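Local coordinates for protein UTP--glucose-1-phosphate uridylyltransferase YngB (Bacillus subtilis, PDB 7O2N) that catalyses, as a homodimer, the formation of UDP-glucose and diphosphate from glucose 1-phosphate and UTP, contributing to glycolipid formation and wall teichoic acid glucosylation, at residues 6-11 and 54-59; 30-35 and 263-268; 113-118 and 212-217. All blocks are in the same frame, centred on the assembly; numbering follows the deposited sequence.

How the contacts relate
Contact 1 lies in the central sheet, where strands 6-11 and 52-57 run side by side. About 13 Å away, centre to centre, contact 3 joins helices 109-116 and 213-219, and the two touch: Val8 and Leu54 pack on Ala117, Ile56 and Pro10 on Ala113. Contact 2 is on the opposite side of the chain's centre from contact 3, about 33 Å from it and 22 Å from contact 1 between centres. It ties the loop before helix 37-47 to helix 258-269. Along the chain, contact 1 closes before contact 3 opens, while contact 2 starts inside the first and encloses the third. Contacts 1 and 3 thus form one packed region of sheet and helix; contact 2 stands apart, beside the second subunit.

Contact 1: 6-11 and 54-59; sequences KAVIPA and LIITGR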
loop_
_atom_site.group_PDB
_atom_site.type_symbol
_atom_site.label_atom_id
_atom_site.label_comp_id
_atom_site.label_asym_id
_atom_site.label_seq_id
_atom_site.Cartn_x
_atom_site.Cartn_y
_atom_site.Cartn_z
ATOM N N LYS A 6 -16.102 -21.248 -12.061
ATOM C CA LYS A 6 -16.484 -19.946 -11.534
ATOM C C LYS A 6 -16.093 -19.837 -10.065
ATOM O O LYS A 6 -16.085 -20.837 -9.358
ATOM C CB LYS A 6 -17.990 -19.725 -11.698
ATOM C CG LYS A 6 -18.486 -19.393 -13.101
ATOM C CD LYS A 6 -19.997 -19.586 -13.181
ATOM C CE LYS A 6 -20.687 -18.767 -14.248
ATOM N NZ LYS A 6 -22.155 -18.982 -14.225
ATOM N N ALA A 7 -15.818 -18.598 -9.631
ATOM C CA ALA A 7 -15.341 -18.269 -8.297
ATOM C C ALA A 7 -15.976 -16.967 -7.799
ATOM O O ALA A 7 -16.320 -16.076 -8.579
ATOM C CB ALA A 7 -13.845 -18.148 -8.360
ATOM N N VAL A 8 -16.098 -16.848 -6.476
ATOM C CA VAL A 8 -16.700 -15.675 -5.852
ATOM C C VAL A 8 -15.744 -15.082 -4.824
ATOM O O VAL A 8 -15.448 -15.738 -3.821
ATOM C CB VAL A 8 -18.002 -16.052 -5.137
ATOM C CG1 VAL A 8 -18.633 -14.812 -4.546
ATOM C CG2 VAL A 8 -18.976 -16.774 -6.044
ATOM N N ILE A 9 -15.298 -13.839 -5.052
ATOM C CA ILE A 9 -14.455 -13.163 -4.067
ATOM C C ILE A 9 -15.300 -12.117 -3.343
ATOM O O ILE A 9 -15.673 -11.121 -3.961
ATOM C CB ILE A 9 -13.251 -12.489 -4.750
ATOM C CG1 ILE A 9 -12.553 -13.417 -5.739
ATOM C CG2 ILE A 9 -12.284 -11.927 -3.730
ATOM C CD1 ILE A 9 -11.521 -12.708 -6.588
ATOM N N PRO A 10 -15.607 -12.261 -2.029
ATOM C CA PRO A 10 -16.362 -11.232 -1.319
ATOM C C PRO A 10 -15.331 -10.150 -0.996
ATOM O O PRO A 10 -14.210 -10.468 -0.625
ATOM C CB PRO A 10 -16.924 -11.943 -0.078
ATOM C CG PRO A 10 -16.440 -13.376 -0.207
ATOM C CD PRO A 10 -15.239 -13.365 -1.138
ATOM N N ALA A 11 -15.694 -8.887 -1.217
ATOM C CA ALA A 11 -14.770 -7.789 -0.998
ATOM C C ALA A 11 -15.529 -6.539 -0.559
ATOM O O ALA A 11 -15.307 -5.474 -1.126
ATOM C CB ALA A 11 -13.997 -7.506 -2.257
ATOM N N LEU A 54 -16.841 -13.427 -9.773
ATOM C CA LEU A 54 -17.744 -12.380 -9.334
ATOM C C LEU A 54 -17.195 -11.793 -8.040
ATOM O O LEU A 54 -16.976 -12.500 -7.060
ATOM C CB LEU A 54 -19.128 -12.977 -9.087
ATOM C CG LEU A 54 -20.159 -12.006 -8.507
ATOM C CD1 LEU A 54 -20.340 -10.762 -9.379
ATOM C CD2 LEU A 54 -21.499 -12.694 -8.342
ATOM N N ILE A 55 -16.955 -10.488 -8.052
ATOM C CA ILE A 55 -16.553 -9.801 -6.843
ATOM C C ILE A 55 -17.795 -9.134 -6.277
ATOM O O ILE A 55 -18.484 -8.397 -6.981
ATOM C CB ILE A 55 -15.452 -8.771 -7.149
ATOM C CG1 ILE A 55 -14.225 -9.437 -7.773
ATOM C CG2 ILE A 55 -15.116 -7.969 -5.901
ATOM C CD1 ILE A 55 -13.169 -8.468 -8.184
ATOM N N ILE A 56 -18.106 -9.459 -5.020
ATOM C CA ILE A 56 -19.167 -8.779 -4.302
ATOM C C ILE A 56 -18.470 -7.576 -3.682
ATOM O O ILE A 56 -17.683 -7.709 -2.746
ATOM C CB ILE A 56 -19.810 -9.679 -3.225
ATOM C CG1 ILE A 56 -20.023 -11.151 -3.624
ATOM C CG2 ILE A 56 -21.050 -9.036 -2.635
ATOM C CD1 ILE A 56 -20.650 -11.429 -4.968
ATOM N N THR A 57 -18.697 -6.409 -4.282
ATOM C CA THR A 57 -17.996 -5.211 -3.869
ATOM C C THR A 57 -18.978 -4.314 -3.122
ATOM O O THR A 57 -20.172 -4.584 -3.114
ATOM C CB THR A 57 -17.351 -4.546 -5.095
ATOM O OG1 THR A 57 -16.654 -3.368 -4.677
ATOM C CG2 THR A 57 -18.353 -4.157 -6.160
ATOM N N GLY A 58 -18.466 -3.232 -2.537
ATOM C CA GLY A 58 -19.267 -2.210 -1.877
ATOM C C GLY A 58 -18.995 -0.810 -2.435
ATOM O O GLY A 58 -18.553 -0.670 -3.578
ATOM N N ARG A 59 -19.254 0.219 -1.610
ATOM C CA ARG A 59 -19.130 1.612 -2.015
ATOM C C ARG A 59 -17.661 2.024 -2.039
ATOM O O ARG A 59 -16.849 1.543 -1.243
ATOM C CB ARG A 59 -19.934 2.500 -1.065
ATOM C CG ARG A 59 -21.351 2.803 -1.538
ATOM C CD ARG A 59 -22.361 3.164 -0.448
ATOM N NE ARG A 59 -23.408 2.184 -0.148
ATOM C CZ ARG A 59 -23.248 1.091 0.604
ATOM N NH1 ARG A 59 -22.071 0.817 1.143
ATOM N NH2 ARG A 59 -24.261 0.268 0.809
#
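Ile9 O is met twice from the neighbouring strand: Ile56 N donates a hydrogen bond to it at 3.1 Å, and the CA-H of Ile55 points at the same oxygen, with Ile55 CA 3.3 Å from Ile9 O. Ile9 N in turn donates to Leu54 O at 2.9 Å, from 23° out of the carbonyl plane, so both polar backbone atoms of Ile9 are spent on 54-59. Leu54 N to Ala7 O and Ala11 N to Ile56 O complete the parallel ladder; in the latter bond, 2.8 Å long, the donor lies in the carbonyl plane. Side chains alternate between the two faces. Val8 and Ile56 share one: Val8 CG1, anti to the backbone N (chi1 -178°), meets Ile56 CD1 at 4.0 Å, the two chains crossing at a slant. On the other, Ala11 CB rests 3.8 Å from Ile55 CG2, while Ile9 CB and Ile55 CG1 are more loosely apposed. The arrangement is the beta-alpha-beta unit that opens this Rossmann-like GT-A core, with helix 37-47 as the connection. That helix packs on Ile9 through Ile38, Ile41 and Val42. Strand 125-129 pairs with 6-11, strand 98-103 continues the sheet beyond 52-57, and helix 109-116 with the residues after it covers the face of Val8 and Ile56.

Contact 2: 30-35 and 263-268; sequences LPIVDK and KASTEI
This is a small, largely apolar contact between a loop and a helix: Ile32 and Val33, in the loop that leads from strand 6-11 to helix 37-47, lie against Ala264, Ser265 and Ile268 of helix 258-269. Ile32, Val33 and Ser265 share most of it. Val33 makes its contact through one methyl. With CG1 anti to the backbone N (chi1 164°), Val33 turns CG2 to the helix, where Val33 CG2 lies 3.7 Å from Ile268 CB and 3.8 Å from Ile268 CG2; the same methyl is 3.5 Å from Ser265 O. Toward the N-terminal end of 263-268, Ile32 CG2 is 4.4 Å from Ala264 CB, a looser approach. The polar link is Ser265 OG to Ile32 O. The modelled separation of these two atoms, 2.3 Å, is too short to trust at this resolution, and the bond is best read as present but of doubtful length. Within the loop, Ile32 N bonds Lys35 O. Ser265 OG has a second partner in Cys261 O, and Ile134 of strand 133-136 touches both Ile32 and Ile268. Charged pairs flank the contact: Asp34 with Arg272 of the same chain and with Lys258 of the second subunit, and Glu267 with Arg289 of the second subunit. Loop and helix are therefore joined by methyl packing plus one serine-to-carbonyl link of uncertain length, with the charges lying beside this contact, some of them reaching across the dimer.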
loop_
_atom_site.group_PDB
_atom_site.type_symbol
_atom_site.label_atom_id
_atom_site.label_comp_id
_atom_site.label_asym_id
_atom_site.label_seq_id
_atom_site.Cartn_x
_atom_site.Cartn_y
_atom_site.Cartn_z
ATOM N N LEU A 30 -4.442 -2.773 -1.076
ATOM C CA LEU A 30 -3.165 -2.562 -0.409
ATOM C C LEU A 30 -2.107 -3.438 -1.064
ATOM O O LEU A 30 -2.313 -4.611 -1.406
ATOM C CB LEU A 30 -3.273 -2.840 1.092
ATOM C CG LEU A 30 -4.128 -1.842 1.874
ATOM C CD1 LEU A 30 -4.405 -2.368 3.272
ATOM C CD2 LEU A 30 -3.416 -0.503 1.966
ATOM N N PRO A 31 -0.932 -2.845 -1.315
ATOM C CA PRO A 31 0.106 -3.537 -2.063
ATOM C C PRO A 31 0.677 -4.614 -1.144
ATOM O O PRO A 31 0.830 -4.379 0.047
ATOM C CB PRO A 31 1.091 -2.403 -2.388
ATOM C CG PRO A 31 0.914 -1.407 -1.254
ATOM C CD PRO A 31 -0.559 -1.483 -0.909
ATOM N N ILE A 32 0.958 -5.797 -1.706
ATOM C CA ILE A 32 1.667 -6.784 -0.927
ATOM C C ILE A 32 3.139 -6.785 -1.288
ATOM O O ILE A 32 3.958 -6.477 -0.420
ATOM C CB ILE A 32 1.004 -8.161 -0.909
ATOM C CG1 ILE A 32 -0.115 -8.161 0.137
ATOM C CG2 ILE A 32 2.039 -9.240 -0.616
ATOM C CD1 ILE A 32 0.224 -7.417 1.414
ATOM N N VAL A 33 3.522 -7.098 -2.527
ATOM C CA VAL A 33 4.884 -6.629 -2.737
ATOM C C VAL A 33 4.818 -5.288 -3.472
ATOM O O VAL A 33 5.264 -4.251 -2.984
ATOM C CB VAL A 33 5.808 -7.678 -3.371
ATOM C CG1 VAL A 33 7.096 -7.074 -3.929
ATOM C CG2 VAL A 33 6.111 -8.766 -2.367
ATOM N N ASP A 34 4.105 -5.321 -4.586
ATOM C CA ASP A 34 3.935 -4.199 -5.471
ATOM C C ASP A 34 2.691 -4.561 -6.272
ATOM O O ASP A 34 2.383 -3.961 -7.299
ATOM C CB ASP A 34 5.184 -4.097 -6.347
ATOM C CG ASP A 34 5.454 -5.347 -7.176
ATOM O OD1 ASP A 34 4.830 -6.392 -6.928
ATOM O OD2 ASP A 34 6.284 -5.262 -8.084
ATOM N N LYS A 35 2.028 -5.614 -5.788
ATOM C CA LYS A 35 0.755 -6.069 -6.301
ATOM C C LYS A 35 -0.315 -5.860 -5.236
ATOM O O LYS A 35 -0.122 -6.157 -4.049
ATOM C CB LYS A 35 0.819 -7.568 -6.563
ATOM C CG LYS A 35 2.028 -7.956 -7.377
ATOM C CD LYS A 35 1.693 -8.952 -8.425
ATOM C CE LYS A 35 1.364 -10.307 -7.856
ATOM N NZ LYS A 35 1.475 -11.294 -8.947
ATOM N N LYS A 263 5.243 -9.165 6.916
ATOM C CA LYS A 263 5.881 -10.457 6.754
ATOM C C LYS A 263 5.654 -10.972 5.337
ATOM O O LYS A 263 6.584 -11.439 4.691
ATOM C CB LYS A 263 5.385 -11.452 7.804
ATOM C CG LYS A 263 5.877 -11.192 9.228
ATOM C CD LYS A 263 5.275 -12.174 10.192
ATOM C CE LYS A 263 5.886 -12.140 11.569
ATOM N NZ LYS A 263 5.003 -11.405 12.492
ATOM N N ALA A 264 4.425 -10.856 4.832
ATOM C CA ALA A 264 4.101 -11.384 3.514
ATOM C C ALA A 264 4.905 -10.657 2.435
ATOM O O ALA A 264 5.441 -11.290 1.534
ATOM C CB ALA A 264 2.612 -11.297 3.276
ATOM N N SER A 265 4.991 -9.325 2.543
ATOM C CA SER A 265 5.784 -8.493 1.660
ATOM C C SER A 265 7.250 -8.948 1.656
ATOM O O SER A 265 7.895 -8.991 0.608
ATOM C CB SER A 265 5.697 -7.068 2.086
ATOM O OG SER A 265 4.414 -6.541 1.841
ATOM N N THR A 266 7.774 -9.267 2.846
ATOM C CA THR A 266 9.151 -9.687 3.030
ATOM C C THR A 266 9.406 -11.036 2.366
ATOM O O THR A 266 10.341 -11.164 1.574
ATOM C CB THR A 266 9.485 -9.718 4.519
ATOM O OG1 THR A 266 9.309 -8.382 4.989
ATOM C CG2 THR A 266 10.894 -10.179 4.796
ATOM N N GLU A 267 8.559 -12.021 2.682
ATOM C CA GLU A 267 8.774 -13.378 2.202
ATOM C C GLU A 267 8.643 -13.455 0.678
ATOM O O GLU A 267 9.478 -14.082 0.021
ATOM C CB GLU A 267 7.842 -14.378 2.890
ATOM C CG GLU A 267 7.878 -14.303 4.399
ATOM C CD GLU A 267 9.060 -14.977 5.076
ATOM O OE1 GLU A 267 9.997 -15.369 4.368
ATOM O OE2 GLU A 267 9.028 -15.127 6.325
ATOM N N ILE A 268 7.601 -12.818 0.128
ATOM C CA ILE A 268 7.359 -12.888 -1.304
ATOM C C ILE A 268 8.445 -12.052 -1.995
ATOM O O ILE A 268 8.887 -12.373 -3.105
ATOM C CB ILE A 268 5.939 -12.386 -1.657
ATOM C CG1 ILE A 268 4.805 -12.974 -0.807
ATOM C CG2 ILE A 268 5.668 -12.429 -3.155
ATOM C CD1 ILE A 268 4.407 -14.393 -1.108
#

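Contact 3: 113-118 and 212-217; sequences AVLCAE and SIFSVL
The ring of Phe214 has the backbone end of Glu118 over one face: Glu118 CA stands 3.7 Å from the ring centroid, 20° off the normal, a CH-pi contact displaced toward the rim. The rest of Glu118 runs along that ring, its CG 3.8 Å from Phe214 CG. With CG anti to the backbone N (chi1 178°) and the chain extended beyond, the side chain slides past the phenylalanine in the opposite sense, and its carboxylate ends up only 14° from parallel to the ring. At the ring's edge, Val114 O lies in plane beside CE1, and Leu115 CD2 approaches Phe214 CD1 at 3.8 Å. Phe126 of strand 125-129 brings a second ring, almost parallel to that of Phe214. One turn further along 212-217, Leu217 meets the same helix: its CD1 is 4.0 Å from Val114 CG1, the two side chains at about a right angle, and its CB lies 4.1 Å from Leu115 CD2. With an alanine here in place of Phe214, the aliphatic part of Glu118 would probably lose the surface it lies on, and a gap would be likely to open between Val114, Leu115 and Phe126. Helix 230-240 continues the packing through Ala233, which touches Leu217. The contact sets helix 109-116 and the residues after it against helix 213-219, beside the central sheet. Its chemistry is mostly apolar packing and one CH-pi contact, with a carbonyl oxygen at the ring edge; since even Glu118 engages the ring through its carbons, the fit probably depends on shape more than on charge.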
loop_
_atom_site.group_PDB
_atom_site.type_symbol
_atom_site.label_atom_id
_atom_site.label_comp_id
_atom_site.label_asym_id
_atom_site.label_seq_id
_atom_site.Cartn_x
_atom_site.Cartn_y
_atom_site.Cartn_z
ATOM N N ALA A 113 -23.311 -12.597 1.329
ATOM C CA ALA A 113 -22.457 -12.299 0.188
ATOM C C ALA A 113 -22.449 -13.455 -0.804
ATOM O O ALA A 113 -22.533 -13.225 -2.007
ATOM C CB ALA A 113 -21.064 -11.959 0.641
ATOM N N VAL A 114 -22.357 -14.686 -0.294
ATOM C CA VAL A 114 -22.338 -15.854 -1.150
ATOM C C VAL A 114 -23.693 -16.007 -1.844
ATOM O O VAL A 114 -23.763 -16.524 -2.958
ATOM C CB VAL A 114 -21.947 -17.109 -0.347
ATOM C CG1 VAL A 114 -21.974 -18.381 -1.192
ATOM C CG2 VAL A 114 -20.588 -16.922 0.318
ATOM N N LEU A 115 -24.766 -15.551 -1.189
ATOM C CA LEU A 115 -26.098 -15.706 -1.743
ATOM C C LEU A 115 -26.257 -14.817 -2.972
ATOM O O LEU A 115 -26.936 -15.198 -3.939
ATOM C CB LEU A 115 -27.137 -15.358 -0.675
ATOM C CG LEU A 115 -27.785 -16.565 -0.000
ATOM C CD1 LEU A 115 -28.968 -16.134 0.850
ATOM C CD2 LEU A 115 -28.185 -17.634 -1.019
ATOM N N CYS A 116 -25.616 -13.638 -2.919
ATOM C CA CYS A 116 -25.665 -12.679 -4.014
ATOM C C CYS A 116 -25.230 -13.349 -5.315
ATOM O O CYS A 116 -25.756 -13.052 -6.380
ATOM C CB CYS A 116 -24.767 -11.475 -3.734
ATOM S SG CYS A 116 -25.311 -10.432 -2.348
ATOM N N ALA A 117 -24.297 -14.298 -5.199
ATOM C CA ALA A 117 -23.663 -14.917 -6.343
ATOM C C ALA A 117 -24.612 -15.877 -7.061
ATOM O O ALA A 117 -24.312 -16.307 -8.182
ATOM C CB ALA A 117 -22.452 -15.635 -5.842
ATOM N N GLU A 118 -25.755 -16.181 -6.411
ATOM C CA GLU A 118 -26.603 -17.320 -6.725
ATOM C C GLU A 118 -26.827 -17.437 -8.229
ATOM O O GLU A 118 -26.461 -18.445 -8.828
ATOM C CB GLU A 118 -27.930 -17.232 -5.978
ATOM C CG GLU A 118 -28.872 -18.379 -6.304
ATOM C CD GLU A 118 -30.169 -18.384 -5.513
ATOM O OE1 GLU A 118 -30.233 -17.698 -4.466
ATOM O OE2 GLU A 118 -31.111 -19.078 -5.938
ATOM N N SER A 212 -26.546 -26.562 -4.755
ATOM C CA SER A 212 -27.337 -26.998 -3.609
ATOM C C SER A 212 -27.206 -26.005 -2.463
ATOM O O SER A 212 -28.199 -25.654 -1.841
ATOM C CB SER A 212 -26.926 -28.368 -3.151
ATOM O OG SER A 212 -26.002 -28.941 -4.072
ATOM N N ILE A 213 -25.969 -25.549 -2.222
ATOM C CA ILE A 213 -25.625 -24.751 -1.057
ATOM C C ILE A 213 -26.494 -23.495 -0.983
ATOM O O ILE A 213 -26.592 -22.867 0.074
ATOM C CB ILE A 213 -24.112 -24.440 -1.023
ATOM C CG1 ILE A 213 -23.587 -24.299 0.404
ATOM C CG2 ILE A 213 -23.744 -23.246 -1.880
ATOM C CD1 ILE A 213 -23.606 -25.602 1.181
ATOM N N PHE A 214 -27.143 -23.150 -2.101
ATOM C CA PHE A 214 -27.942 -21.933 -2.150
ATOM C C PHE A 214 -29.208 -22.092 -1.315
ATOM O O PHE A 214 -29.460 -21.291 -0.414
ATOM C CB PHE A 214 -28.160 -21.471 -3.590
ATOM C CG PHE A 214 -26.921 -20.834 -4.155
ATOM C CD1 PHE A 214 -26.281 -19.811 -3.459
ATOM C CD2 PHE A 214 -26.383 -21.264 -5.360
ATOM C CE1 PHE A 214 -25.121 -19.226 -3.947
ATOM C CE2 PHE A 214 -25.222 -20.681 -5.845
ATOM C CZ PHE A 214 -24.593 -19.667 -5.142
ATOM N N SER A 215 -29.972 -23.145 -1.638
ATOM C CA SER A 215 -31.143 -23.564 -0.885
ATOM C C SER A 215 -30.796 -23.558 0.599
ATOM O O SER A 215 -31.362 -22.799 1.396
ATOM C CB SER A 215 -31.559 -24.944 -1.317
ATOM O OG SER A 215 -31.069 -25.212 -2.625
ATOM N N VAL A 216 -29.812 -24.404 0.920
ATOM C CA VAL A 216 -29.254 -24.562 2.250
ATOM C C VAL A 216 -29.098 -23.193 2.915
ATOM O O VAL A 216 -29.591 -22.989 4.030
ATOM C CB VAL A 216 -27.918 -25.327 2.189
ATOM C CG1 VAL A 216 -27.401 -25.651 3.579
ATOM C CG2 VAL A 216 -28.016 -26.593 1.348
ATOM N N LEU A 217 -28.435 -22.259 2.212
ATOM C CA LEU A 217 -28.069 -20.980 2.804
ATOM C C LEU A 217 -29.318 -20.133 3.044
ATOM O O LEU A 217 -29.339 -19.326 3.969
ATOM C CB LEU A 217 -27.040 -20.253 1.924
ATOM C CG LEU A 217 -25.573 -20.364 2.356
ATOM C CD1 LEU A 217 -24.634 -20.226 1.173
ATOM C CD2 LEU A 217 -25.223 -19.338 3.422
#